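Local coordinates for protein pyridoxal kinase (Lactobacillus plantarum, PDB 3H74) that probably catalyses the ATP-dependent phosphorylation of pyridoxal to pyridoxal 5'-phosphate, as a pyridoxal kinase of the ribokinase clan, at residues 29-33 and 222-227; 65-69 and 91-95; 113-117 and 141-147; 163-167 and 189-193; 244-249 and 261-266. All blocks are in the same frame, centred on the assembly; numbering follows the deposited sequence.

Contacts 1 and 4 are buried, while contacts 2, 3 and 5 are only partly so. Contact 1 joins the start of strand 32-42 to the end of helix 213-226 through a stacked arginine; contact 5 ties the next helix, 231-251, to the start of helix 264-274 with side-chain bonds to backbone N-H groups. Contact 2, an aromatic pair between two parallel helices, lies about 34 Å from contact 5, centre to centre, on the other side of the chain's centre. Contacts 3 and 4 touch through successive helices, 142-149 and 159-167, yet differ: capping and a bound sulfate in one, leucines and bridging waters in the other.

Contact 1 of 5, residues 29-33 and 222-227; sequences AMQYD and AGLLGR
Arg227 lays its guanidinium flat on the ring of Tyr32, and these two residues, with Met30, bury most of the surface between 29-33 and 222-227. The planes are 18° apart, and CZ of Arg227 stands 3.5 Å from the centroid of the Tyr32 ring, a cation-pi stack over the face. A bend at chi2 (-79°) turns the arginine chain back from the helix end across the tyrosine. Its NE then donates to Met30 O at 3.0 Å, almost in line with that carbonyl, while NH2 adds a weak second bond to the same oxygen. NH1 is held by Ser4 OG at the start of strand 4-13.

At the far end of the ring, Tyr32 OH donates to Gly223 O over 2.7 Å, tilted 21° from the carbonyl plane. The hydroxyl also sits close to Gly226 CA, where a side chain would collide with it. Met30, a selenomethionine in the crystal, bends at chi3 and brings its CE tightly against Gly223. Gln31, with positive phi, is the C-prime residue of the Schellman motif that ends helix 19-29, and the turn presents Met30 O to the arginine. Backbone oxygen, a serine hydroxyl and an aromatic face thus meet the positive charge and would probably stabilise it, while the arginine fastens the end of helix 213-226 to the turn that leads into strand 32-42.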
# COMPACT_ATOMS: atom_id res chain seq x y z
N ALA A 29 -8.21 7.25 -12.73
CA ALA A 29 -8.78 8.58 -12.59
C ALA A 29 -7.70 9.64 -12.41
O ALA A 29 -7.86 10.78 -12.84
CB ALA A 29 -9.76 8.62 -11.42
N MSE A 30 -6.58 9.26 -11.82
CA MSE A 30 -5.44 10.15 -11.62
C MSE A 30 -4.52 10.20 -12.84
O MSE A 30 -3.43 10.68 -12.73
CB MSE A 30 -4.64 9.72 -10.35
CG MSE A 30 -5.51 9.80 -9.02
SE MSE A 30 -4.60 9.33 -7.30
CE MSE A 30 -3.33 10.65 -8.13
N GLN A 31 -4.97 9.69 -13.96
CA GLN A 31 -4.32 9.91 -15.26
C GLN A 31 -3.05 9.01 -15.43
O GLN A 31 -2.16 9.33 -16.13
CB GLN A 31 -4.03 11.41 -15.48
CG GLN A 31 -5.17 12.37 -15.05
CD GLN A 31 -4.75 13.84 -15.25
OE1 GLN A 31 -4.51 14.12 -16.25
NE2 GLN A 31 -4.38 14.56 -14.23
N TYR A 32 -3.05 7.85 -14.87
CA TYR A 32 -2.05 6.84 -15.12
C TYR A 32 -2.50 5.80 -16.12
O TYR A 32 -3.61 5.40 -16.10
CB TYR A 32 -1.64 6.13 -13.79
CG TYR A 32 -0.91 7.04 -12.83
CD1 TYR A 32 0.46 7.19 -12.90
CD2 TYR A 32 -1.60 7.77 -11.89
CE1 TYR A 32 1.11 8.04 -12.05
CE2 TYR A 32 -0.95 8.62 -11.05
CZ TYR A 32 0.43 8.74 -11.14
OH TYR A 32 1.14 9.55 -10.33
N ASP A 33 -1.58 5.37 -16.97
CA ASP A 33 -1.67 4.11 -17.71
C ASP A 33 -1.27 3.04 -16.72
O ASP A 33 -0.08 2.89 -16.42
CB ASP A 33 -0.73 4.14 -18.93
CG ASP A 33 -0.35 2.74 -19.48
OD1 ASP A 33 -1.24 1.88 -19.63
OD2 ASP A 33 0.85 2.52 -19.81
N ALA A 222 0.75 6.94 -3.77
CA ALA A 222 1.57 6.70 -4.96
C ALA A 222 1.14 7.62 -6.09
O ALA A 222 1.99 8.18 -6.78
CB ALA A 222 1.51 5.25 -5.38
N GLY A 223 -0.17 7.76 -6.30
CA GLY A 223 -0.69 8.60 -7.37
C GLY A 223 -0.31 10.05 -7.21
O GLY A 223 0.07 10.72 -8.19
N LEU A 224 -0.39 10.57 -5.99
CA LEU A 224 -0.03 11.97 -5.75
C LEU A 224 1.48 12.20 -5.87
O LEU A 224 1.91 13.18 -6.48
CB LEU A 224 -0.55 12.43 -4.39
CG LEU A 224 -2.07 12.53 -4.26
CD1 LEU A 224 -2.46 12.71 -2.81
CD2 LEU A 224 -2.63 13.68 -5.11
N LEU A 225 2.27 11.29 -5.32
CA LEU A 225 3.72 11.42 -5.44
C LEU A 225 4.15 11.37 -6.89
O LEU A 225 5.01 12.13 -7.32
CB LEU A 225 4.44 10.35 -4.63
CG LEU A 225 4.28 10.46 -3.11
CD1 LEU A 225 4.93 9.26 -2.46
CD2 LEU A 225 4.89 11.76 -2.58
N GLY A 226 3.53 10.48 -7.67
CA GLY A 226 3.87 10.34 -9.08
C GLY A 226 3.51 11.55 -9.91
O GLY A 226 4.03 11.73 -11.01
N ARG A 227 2.63 12.40 -9.38
CA ARG A 227 2.23 13.63 -10.07
C ARG A 227 3.01 14.84 -9.55
O ARG A 227 2.73 15.97 -9.93
CB ARG A 227 0.71 13.84 -9.99
CG ARG A 227 -0.12 12.81 -10.77
CD ARG A 227 -0.18 13.06 -12.29
NE ARG A 227 -0.70 11.89 -13.02
CZ ARG A 227 0.07 10.97 -13.59
NH1 ARG A 227 1.40 11.06 -13.54
NH2 ARG A 227 -0.49 9.94 -14.21

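Contact 2 of 5, residues 65-69 and 91-95; sequences FAHWT and QITTY
Phe65 meets Tyr95 in an offset stack, the ring planes 11° apart and the centroids separated by 4.4 Å. The overlap is displaced: CD1 of Phe65 lies 3.5 Å from CG of Tyr95, toward the rim of the tyrosine ring, whereas the middle of the phenylalanine ring faces the tyrosine's methylene. That CH-pi contact puts Tyr95 CB 3.8 Å from the Phe65 centroid, directly over the face. The tyrosine can reach across because its CG stands opposite the backbone N (chi1 -179°), which sends the ring forward along helix 61-70, past Phe65 toward Trp68 and Thr69. At its edge Phe65 touches Ile92, CZ to CG1 at 3.9 Å, and CE2 brushes the backbone carbonyl of Gln91; Leu37 of strand 32-42 also packs on the phenylalanine.

The segments belong to helices 61-70 and 86-98, successive helices flanking the central sheet of this alpha/beta fold, with strand 77-80 between them in the chain. The axes of 65-69 and 91-95 run 14° from parallel and 11.7 Å apart at closest approach, a wide spacing that the aromatic side chains fill.

One turn on, Trp68 completes an aromatic cluster. Its six-membered ring is oblique to Tyr95, and the tyrosine hydroxyl comes to its edge, with OH 3.5 Å from Trp68 CE3. Phe75 meets the indole as well. Thr69 then brings OG1 to the edge of the Tyr95 ring, 3.8 Å from CE1. This hydroxyl donates to Phe65 O, the carbonyl that also takes Thr69 N from the opposite face of its plane, and it is bonded to Gln98 NE2.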
# COMPACT_ATOMS: atom_id res chain seq x y z
N PHE A 65 7.34 -10.97 -16.21
CA PHE A 65 8.51 -10.11 -16.20
C PHE A 65 9.44 -10.41 -17.38
O PHE A 65 9.99 -9.49 -17.98
CB PHE A 65 9.26 -10.22 -14.88
CG PHE A 65 8.46 -9.74 -13.68
CD1 PHE A 65 7.62 -8.63 -13.78
CD2 PHE A 65 8.58 -10.39 -12.46
CE1 PHE A 65 6.89 -8.18 -12.67
CE2 PHE A 65 7.85 -9.94 -11.35
CZ PHE A 65 7.00 -8.84 -11.47
N ALA A 66 9.59 -11.70 -17.71
CA ALA A 66 10.42 -12.07 -18.86
C ALA A 66 9.83 -11.51 -20.16
O ALA A 66 10.55 -10.98 -21.01
CB ALA A 66 10.53 -13.58 -18.95
N HIS A 67 8.51 -11.60 -20.30
CA HIS A 67 7.85 -11.06 -21.47
C HIS A 67 8.01 -9.53 -21.57
O HIS A 67 8.40 -9.00 -22.61
CB HIS A 67 6.37 -11.44 -21.52
CG HIS A 67 5.66 -10.87 -22.69
ND1 HIS A 67 4.34 -10.47 -22.66
CD2 HIS A 67 6.10 -10.60 -23.95
CE1 HIS A 67 3.99 -10.00 -23.84
NE2 HIS A 67 5.04 -10.07 -24.64
N TRP A 68 7.71 -8.83 -20.48
CA TRP A 68 7.85 -7.38 -20.48
C TRP A 68 9.29 -6.96 -20.82
O TRP A 68 9.49 -5.99 -21.54
CB TRP A 68 7.44 -6.80 -19.14
CG TRP A 68 5.97 -6.90 -18.84
CD1 TRP A 68 4.97 -7.28 -19.68
CD2 TRP A 68 5.36 -6.57 -17.59
NE1 TRP A 68 3.75 -7.22 -19.03
CE2 TRP A 68 3.97 -6.78 -17.74
CE3 TRP A 68 5.85 -6.13 -16.36
CZ2 TRP A 68 3.07 -6.56 -16.69
CZ3 TRP A 68 4.96 -5.91 -15.32
CH2 TRP A 68 3.58 -6.12 -15.50
N THR A 69 10.27 -7.70 -20.31
CA THR A 69 11.68 -7.45 -20.64
C THR A 69 11.94 -7.60 -22.14
O THR A 69 12.49 -6.70 -22.78
CB THR A 69 12.60 -8.36 -19.82
OG1 THR A 69 12.42 -8.08 -18.42
CG2 THR A 69 14.07 -8.13 -20.18
N GLN A 91 11.28 -12.20 -7.05
CA GLN A 91 11.07 -11.93 -8.48
C GLN A 91 10.78 -10.46 -8.73
O GLN A 91 11.35 -9.85 -9.63
CB GLN A 91 9.92 -12.77 -9.00
CG GLN A 91 10.24 -14.26 -9.12
CD GLN A 91 10.96 -14.63 -10.42
OE1 GLN A 91 10.98 -13.85 -11.38
NE2 GLN A 91 11.55 -15.81 -10.45
N ILE A 92 9.88 -9.89 -7.93
CA ILE A 92 9.54 -8.47 -8.05
C ILE A 92 10.76 -7.58 -7.78
O ILE A 92 11.02 -6.64 -8.52
CB ILE A 92 8.34 -8.09 -7.14
CG1 ILE A 92 7.07 -8.81 -7.62
CG2 ILE A 92 8.14 -6.57 -7.09
CD1 ILE A 92 5.93 -8.77 -6.62
N THR A 93 11.51 -7.91 -6.73
CA THR A 93 12.68 -7.11 -6.35
C THR A 93 13.66 -6.96 -7.52
O THR A 93 14.08 -5.85 -7.85
CB THR A 93 13.40 -7.70 -5.11
OG1 THR A 93 12.50 -7.74 -4.00
CG2 THR A 93 14.61 -6.85 -4.73
N THR A 94 13.99 -8.07 -8.18
CA THR A 94 14.96 -8.00 -9.27
C THR A 94 14.39 -7.33 -10.52
O THR A 94 15.10 -6.60 -11.22
CB THR A 94 15.56 -9.36 -9.63
OG1 THR A 94 14.54 -10.17 -10.23
CG2 THR A 94 16.14 -10.06 -8.40
N TYR A 95 13.10 -7.54 -10.79
CA TYR A 95 12.46 -6.88 -11.92
C TYR A 95 12.50 -5.36 -11.77
O TYR A 95 12.85 -4.63 -12.70
CB TYR A 95 11.03 -7.36 -12.17
CG TYR A 95 10.45 -6.66 -13.37
CD1 TYR A 95 10.90 -6.97 -14.65
CD2 TYR A 95 9.51 -5.64 -13.22
CE1 TYR A 95 10.40 -6.32 -15.75
CE2 TYR A 95 9.01 -4.97 -14.33
CZ TYR A 95 9.46 -5.32 -15.59
OH TYR A 95 8.98 -4.65 -16.68

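Contact 3 of 5, residues 113-117 and 141-147; sequences LGQLY and NTTEAAL. With SO4 (sulfate ion), chain B.
Thr143 reaches from the first turn of its helix to the loop at Gly114, and its side chain can be followed outward. CB lies 3.9 Å from Gly114 N. From there the two branches part: OG1, beside the backbone N and opposite the carbonyl carbon (chi1 -60°), accepts from Gly114 N at 2.8 Å in a fairly straight bond of 159°, and CG2 rests against the Gly114-Gln115 peptide, 3.7 Å from Gln115 N. One turn later Leu147 continues the packing, its CD1 3.7 Å from Leu116 CD2, so the short hairpin 111-116 lies against the helix by one hydrogen bond and a pair of leucines.

The helix start is organised by a capping box. Asn141 OD1 takes Glu144 N at 2.8 Å, and Glu144 OE1 takes Asn141 N in return on its anti side. The other carboxylate oxygen, OE2, accepts from Leu110 N and Gly111 N, fastening the glutamate to the chain where the hairpin begins. Asn141 ND2 donates to the sulfate through its O2, 2.9 Å away and nearly straight, and also to Gly111 O. A water about 2.7 Å from each of Tyr117 OH, Glu144 OE2 and sulfate O1 links the two segments. Asn141 to Glu144 spell the NxxE motif of the ribokinase superfamily, in relatives linked to magnesium and ATP phosphates; the sulfate at Asn141, though probably from the crystallisation liquor, is consistent with that site.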
# COMPACT_ATOMS: atom_id res chain seq x y z
N LEU A 113 -2.53 -5.67 14.32
CA LEU A 113 -2.90 -5.97 15.71
C LEU A 113 -1.81 -6.78 16.43
O LEU A 113 -2.10 -7.64 17.27
CB LEU A 113 -4.26 -6.69 15.76
CG LEU A 113 -5.46 -5.93 15.16
CD1 LEU A 113 -6.66 -6.86 15.03
CD2 LEU A 113 -5.82 -4.70 15.98
N GLY A 114 -0.56 -6.49 16.08
CA GLY A 114 0.59 -7.10 16.74
C GLY A 114 0.99 -8.49 16.29
O GLY A 114 1.90 -9.09 16.86
N GLN A 115 0.31 -9.02 15.27
CA GLN A 115 0.61 -10.36 14.77
C GLN A 115 0.81 -10.40 13.27
O GLN A 115 0.14 -9.67 12.52
CB GLN A 115 -0.50 -11.35 15.16
CG GLN A 115 -0.78 -11.49 16.67
CD GLN A 115 0.35 -12.14 17.45
OE1 GLN A 115 1.25 -12.76 16.89
NE2 GLN A 115 0.29 -12.01 18.77
N LEU A 116 1.71 -11.26 12.82
CA LEU A 116 1.82 -11.61 11.41
C LEU A 116 0.50 -12.19 10.93
O LEU A 116 -0.18 -12.90 11.67
CB LEU A 116 2.92 -12.65 11.23
CG LEU A 116 4.36 -12.14 11.26
CD1 LEU A 116 5.32 -13.27 11.64
CD2 LEU A 116 4.74 -11.53 9.92
N TYR A 117 0.13 -11.91 9.69
CA TYR A 117 -1.01 -12.54 9.08
C TYR A 117 -0.75 -14.03 8.94
O TYR A 117 0.36 -14.44 8.78
CB TYR A 117 -1.33 -11.92 7.70
CG TYR A 117 -1.80 -10.45 7.76
CD1 TYR A 117 -2.79 -10.03 8.63
CD2 TYR A 117 -1.25 -9.49 6.94
CE1 TYR A 117 -3.19 -8.73 8.68
CE2 TYR A 117 -1.65 -8.20 6.98
CZ TYR A 117 -2.60 -7.80 7.87
OH TYR A 117 -2.99 -6.51 7.90
N ASN A 141 2.07 -0.29 8.70
CA ASN A 141 1.34 0.02 9.92
C ASN A 141 2.27 -0.22 11.12
O ASN A 141 3.45 -0.53 10.95
CB ASN A 141 0.01 -0.77 9.99
CG ASN A 141 0.21 -2.27 10.07
OD1 ASN A 141 1.23 -2.75 10.57
ND2 ASN A 141 -0.77 -3.03 9.58
N THR A 142 1.73 -0.08 12.32
CA THR A 142 2.54 -0.15 13.54
C THR A 142 3.09 -1.56 13.79
O THR A 142 4.20 -1.73 14.28
CB THR A 142 1.74 0.41 14.74
OG1 THR A 142 1.64 1.84 14.61
CG2 THR A 142 2.41 0.11 16.06
N THR A 143 2.31 -2.58 13.41
CA THR A 143 2.75 -3.97 13.50
C THR A 143 3.91 -4.22 12.54
O THR A 143 4.94 -4.81 12.90
CB THR A 143 1.59 -4.94 13.18
OG1 THR A 143 0.53 -4.74 14.12
CG2 THR A 143 2.04 -6.39 13.27
N GLU A 144 3.75 -3.77 11.30
CA GLU A 144 4.75 -3.96 10.26
C GLU A 144 6.04 -3.20 10.55
O GLU A 144 7.12 -3.68 10.25
CB GLU A 144 4.15 -3.58 8.91
CG GLU A 144 3.10 -4.59 8.48
CD GLU A 144 2.02 -4.05 7.57
OE1 GLU A 144 1.96 -2.83 7.32
OE2 GLU A 144 1.21 -4.90 7.12
N ALA A 145 5.92 -2.01 11.13
CA ALA A 145 7.10 -1.23 11.49
C ALA A 145 8.01 -2.02 12.45
O ALA A 145 9.22 -2.09 12.25
CB ALA A 145 6.70 0.09 12.11
N ALA A 146 7.39 -2.60 13.47
CA ALA A 146 8.10 -3.41 14.46
C ALA A 146 8.67 -4.69 13.84
O ALA A 146 9.83 -5.05 14.11
CB ALA A 146 7.19 -3.74 15.63
N LEU A 147 7.88 -5.38 13.02
CA LEU A 147 8.38 -6.58 12.35
C LEU A 147 9.61 -6.27 11.50
O LEU A 147 10.60 -7.01 11.53
CB LEU A 147 7.29 -7.22 11.50
CG LEU A 147 6.21 -7.97 12.27
CD1 LEU A 147 5.01 -8.16 11.36
CD2 LEU A 147 6.70 -9.32 12.82
S SO4 B . -3.40 -1.67 6.95
O1 SO4 B . -2.33 -2.25 6.13
O2 SO4 B . -3.03 -1.70 8.36
O3 SO4 B . -3.67 -0.30 6.52
O4 SO4 B . -4.61 -2.47 6.78
O HOH W 1 -1.44 -4.77 6.63

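Contact 4 of 5, residues 163-167 and 189-193; sequences LPALQ and CAWLD
Leu163 and Leu192 point at each other across the contact, one from the helix and one from the strand. Leu192 CG lies 3.9 Å from Leu163 CB, and its two methyls divide: CD2 stays near that same CB, while Leu192 CD1 lies 4.0 Å from Pro164 CG, the leucine and proline side chains crossing at about a right angle. Leu163 in turn reaches past this meeting point along the strand. Its CG stands opposite the carbonyl carbon (chi1 -68°), which carries CD1 to Trp191 CA at 4.0 Å and CD2 to Ala190 O at 3.9 Å. Trp191 turns the other way, its indole packing on helix 231-251. With an alanine at Leu192 both methyls go, which is likely to leave Pro164 without this contact and open a gap beside Leu163 CB.

Gln167, one turn further on, joins the strand through water. Two waters bonded to its OE1 go one to Leu192 N and the other to Leu192 O, and a third accepts from Gln167 NE2 and donates to Asp193 O; OE1 itself also accepts from Ala176 N. The axes of helix segment 163-167 and strand segment 189-192 cross at -70°, 9.0 Å apart. Helix 159-167 thus packs on a face of the small antiparallel sheet 178-204, where Val198 and Ile178 complete the apolar layer, beside the main sheet of the ribokinase-like fold.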
# COMPACT_ATOMS: atom_id res chain seq x y z
N LEU A 163 11.14 5.13 13.80
CA LEU A 163 11.27 5.73 12.47
C LEU A 163 12.73 5.79 11.98
O LEU A 163 13.00 5.34 10.87
CB LEU A 163 10.56 7.09 12.37
CG LEU A 163 9.03 7.11 12.44
CD1 LEU A 163 8.51 8.53 12.55
CD2 LEU A 163 8.41 6.41 11.24
N PRO A 164 13.68 6.31 12.79
CA PRO A 164 15.08 6.24 12.33
C PRO A 164 15.58 4.81 12.06
O PRO A 164 16.32 4.60 11.09
CB PRO A 164 15.86 6.87 13.50
CG PRO A 164 14.89 7.77 14.14
CD PRO A 164 13.58 7.04 14.07
N ALA A 165 15.17 3.85 12.88
CA ALA A 165 15.58 2.46 12.68
C ALA A 165 15.04 1.90 11.36
O ALA A 165 15.77 1.27 10.60
CB ALA A 165 15.14 1.60 13.84
N LEU A 166 13.76 2.18 11.09
CA LEU A 166 13.12 1.79 9.83
C LEU A 166 13.81 2.43 8.63
O LEU A 166 14.11 1.76 7.65
CB LEU A 166 11.65 2.22 9.82
CG LEU A 166 10.49 1.43 10.44
CD1 LEU A 166 9.20 2.24 10.42
CD2 LEU A 166 10.30 0.11 9.70
N GLN A 167 14.06 3.73 8.71
CA GLN A 167 14.51 4.45 7.52
C GLN A 167 15.94 4.11 7.11
O GLN A 167 16.29 4.21 5.94
CB GLN A 167 14.31 5.95 7.69
CG GLN A 167 14.30 6.75 6.40
CD GLN A 167 13.55 8.01 6.57
OE1 GLN A 167 12.33 7.99 6.74
NE2 GLN A 167 14.26 9.13 6.56
N CYS A 189 -0.61 9.50 9.59
CA CYS A 189 0.72 9.10 9.17
C CYS A 189 1.79 9.87 9.92
O CYS A 189 1.68 11.08 10.14
CB CYS A 189 0.88 9.36 7.67
SG CYS A 189 -0.16 8.32 6.61
N ALA A 190 2.85 9.16 10.30
CA ALA A 190 4.02 9.78 10.90
C ALA A 190 5.25 9.45 10.09
O ALA A 190 5.39 8.33 9.60
CB ALA A 190 4.19 9.31 12.33
N TRP A 191 6.14 10.42 9.96
CA TRP A 191 7.36 10.25 9.18
C TRP A 191 8.41 11.27 9.65
O TRP A 191 8.09 12.20 10.40
CB TRP A 191 7.07 10.43 7.68
CG TRP A 191 6.86 11.84 7.27
CD1 TRP A 191 7.76 12.63 6.61
CD2 TRP A 191 5.69 12.65 7.47
NE1 TRP A 191 7.23 13.88 6.40
CE2 TRP A 191 5.96 13.92 6.92
CE3 TRP A 191 4.44 12.43 8.06
CZ2 TRP A 191 5.03 14.96 6.94
CZ3 TRP A 191 3.52 13.47 8.08
CH2 TRP A 191 3.82 14.72 7.52
N LEU A 192 9.65 11.08 9.21
CA LEU A 192 10.73 12.02 9.53
C LEU A 192 10.90 13.03 8.41
O LEU A 192 10.98 12.66 7.24
CB LEU A 192 12.05 11.27 9.74
CG LEU A 192 12.16 10.28 10.89
CD1 LEU A 192 13.47 9.51 10.79
CD2 LEU A 192 12.02 10.95 12.25
N ASP A 193 10.96 14.29 8.75
CA ASP A 193 11.33 15.33 7.82
C ASP A 193 12.83 15.32 7.57
O ASP A 193 13.54 14.57 8.15
CB ASP A 193 10.77 16.72 8.24
CG ASP A 193 11.45 17.31 9.47
OD1 ASP A 193 12.44 16.86 9.90
OD2 ASP A 193 10.85 18.23 9.97
O HOH W 2 10.43 8.38 8.84
O HOH W 3 11.13 10.35 5.91
O HOH W 4 14.47 11.97 6.77

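Contact 5 of 5, residues 244-249 and 261-266; sequences MAVAET and VALGDL
The carboxylates of Glu248 and Asp265 lie stacked, their planes 16° apart, with Glu248 CD 3.6 Å from Asp265 CG. Asp265 N approaches Glu248 OE1 on its syn side, 30° out of the carboxylate plane, and donates a nearly straight bond of 2.8 Å. This is the junction of the last two helices of the ribokinase-like alpha/beta fold: the end of helix 231-251 meets the start of helix 264-274, and the glutamate accepts an N-H of the latter's first turn from across the contact.

Glu248 gets there because CG lies opposite the backbone N (chi1 -174°) and the chain then runs extended. Two like charges this close would be costly alone, but they are probably eased by the helix N-terminus and by waters: one donates to Glu248 OE2 and Asp265 OD1, another to OE1 and Ala262 O, and it also accepts from Leu266 N. A leucine at Glu248 is likely to leave Asp265 N without its acceptor and that water without one of its anchors.

Ala262 CB sits 3.7 Å from Glu248 OE1, and Ala245 CB packs on Val261 CG2 at 3.6 Å. Met244, a selenomethionine in the crystal, bends at chi3 to place CE 3.6 Å from Leu266 CA. Val261 also touches Thr216 of helix 213-226, which backs this junction. Thr249 OG1 both donates to Ala245 O within its own helix and accepts Ala262 N at 2.8 Å.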
# COMPACT_ATOMS: atom_id res chain seq x y z
N MSE A 244 -12.65 10.83 3.98
CA MSE A 244 -13.82 11.05 3.15
C MSE A 244 -14.40 9.76 2.58
O MSE A 244 -15.63 9.58 2.55
CB MSE A 244 -13.45 12.01 2.02
CG MSE A 244 -14.59 12.31 1.06
SE MSE A 244 -14.04 13.47 -0.39
CE MSE A 244 -12.69 12.31 -1.16
N ALA A 245 -13.54 8.85 2.13
CA ALA A 245 -14.01 7.59 1.55
C ALA A 245 -14.69 6.73 2.61
O ALA A 245 -15.71 6.09 2.36
CB ALA A 245 -12.84 6.85 0.91
N VAL A 246 -14.10 6.69 3.81
CA VAL A 246 -14.72 5.97 4.91
C VAL A 246 -16.07 6.59 5.29
O VAL A 246 -17.05 5.87 5.48
CB VAL A 246 -13.79 5.84 6.14
CG1 VAL A 246 -14.55 5.28 7.34
CG2 VAL A 246 -12.58 4.97 5.80
N ALA A 247 -16.12 7.93 5.34
CA ALA A 247 -17.38 8.62 5.64
C ALA A 247 -18.45 8.23 4.62
O ALA A 247 -19.62 7.99 4.96
CB ALA A 247 -17.18 10.11 5.66
N GLU A 248 -18.07 8.15 3.35
CA GLU A 248 -19.04 7.77 2.33
C GLU A 248 -19.53 6.34 2.51
O GLU A 248 -20.70 6.02 2.32
CB GLU A 248 -18.50 7.97 0.90
CG GLU A 248 -19.59 7.70 -0.13
CD GLU A 248 -19.13 7.76 -1.57
OE1 GLU A 248 -17.92 7.89 -1.84
OE2 GLU A 248 -20.02 7.68 -2.44
N THR A 249 -18.60 5.47 2.91
CA THR A 249 -18.92 4.06 3.15
C THR A 249 -19.97 3.96 4.25
O THR A 249 -20.96 3.24 4.11
CB THR A 249 -17.65 3.28 3.54
OG1 THR A 249 -16.63 3.48 2.55
CG2 THR A 249 -17.93 1.79 3.68
N VAL A 261 -13.99 -0.03 0.92
CA VAL A 261 -14.39 1.38 1.05
C VAL A 261 -14.95 1.96 -0.26
O VAL A 261 -14.46 1.65 -1.36
CB VAL A 261 -13.21 2.21 1.63
CG1 VAL A 261 -12.06 2.30 0.66
CG2 VAL A 261 -13.63 3.56 2.07
N ALA A 262 -15.99 2.78 -0.13
CA ALA A 262 -16.58 3.50 -1.25
C ALA A 262 -15.54 4.39 -1.94
O ALA A 262 -14.69 5.01 -1.30
CB ALA A 262 -17.75 4.35 -0.76
N LEU A 263 -15.68 4.48 -3.26
CA LEU A 263 -14.74 5.23 -4.09
C LEU A 263 -15.32 6.45 -4.79
O LEU A 263 -14.57 7.25 -5.33
CB LEU A 263 -14.10 4.31 -5.14
CG LEU A 263 -13.33 3.11 -4.58
CD1 LEU A 263 -12.89 2.21 -5.73
CD2 LEU A 263 -12.14 3.54 -3.72
N GLY A 264 -16.64 6.63 -4.76
CA GLY A 264 -17.29 7.69 -5.53
C GLY A 264 -16.83 9.09 -5.18
O GLY A 264 -16.44 9.87 -6.05
N ASP A 265 -16.88 9.44 -3.89
CA ASP A 265 -16.46 10.78 -3.46
C ASP A 265 -14.98 10.98 -3.74
O ASP A 265 -14.55 12.07 -4.13
CB ASP A 265 -16.77 11.02 -1.98
CG ASP A 265 -18.25 11.28 -1.71
OD1 ASP A 265 -19.03 11.41 -2.67
OD2 ASP A 265 -18.62 11.35 -0.52
N LEU A 266 -14.20 9.91 -3.58
CA LEU A 266 -12.78 9.95 -3.89
C LEU A 266 -12.51 10.24 -5.37
O LEU A 266 -11.70 11.10 -5.73
CB LEU A 266 -12.11 8.65 -3.44
CG LEU A 266 -10.63 8.47 -3.75
CD1 LEU A 266 -9.76 9.62 -3.23
CD2 LEU A 266 -10.14 7.14 -3.22
O HOH W 5 -17.77 11.36 2.03
O HOH W 6 -15.12 7.78 -1.72
O HOH W 7 -20.19 9.51 -4.51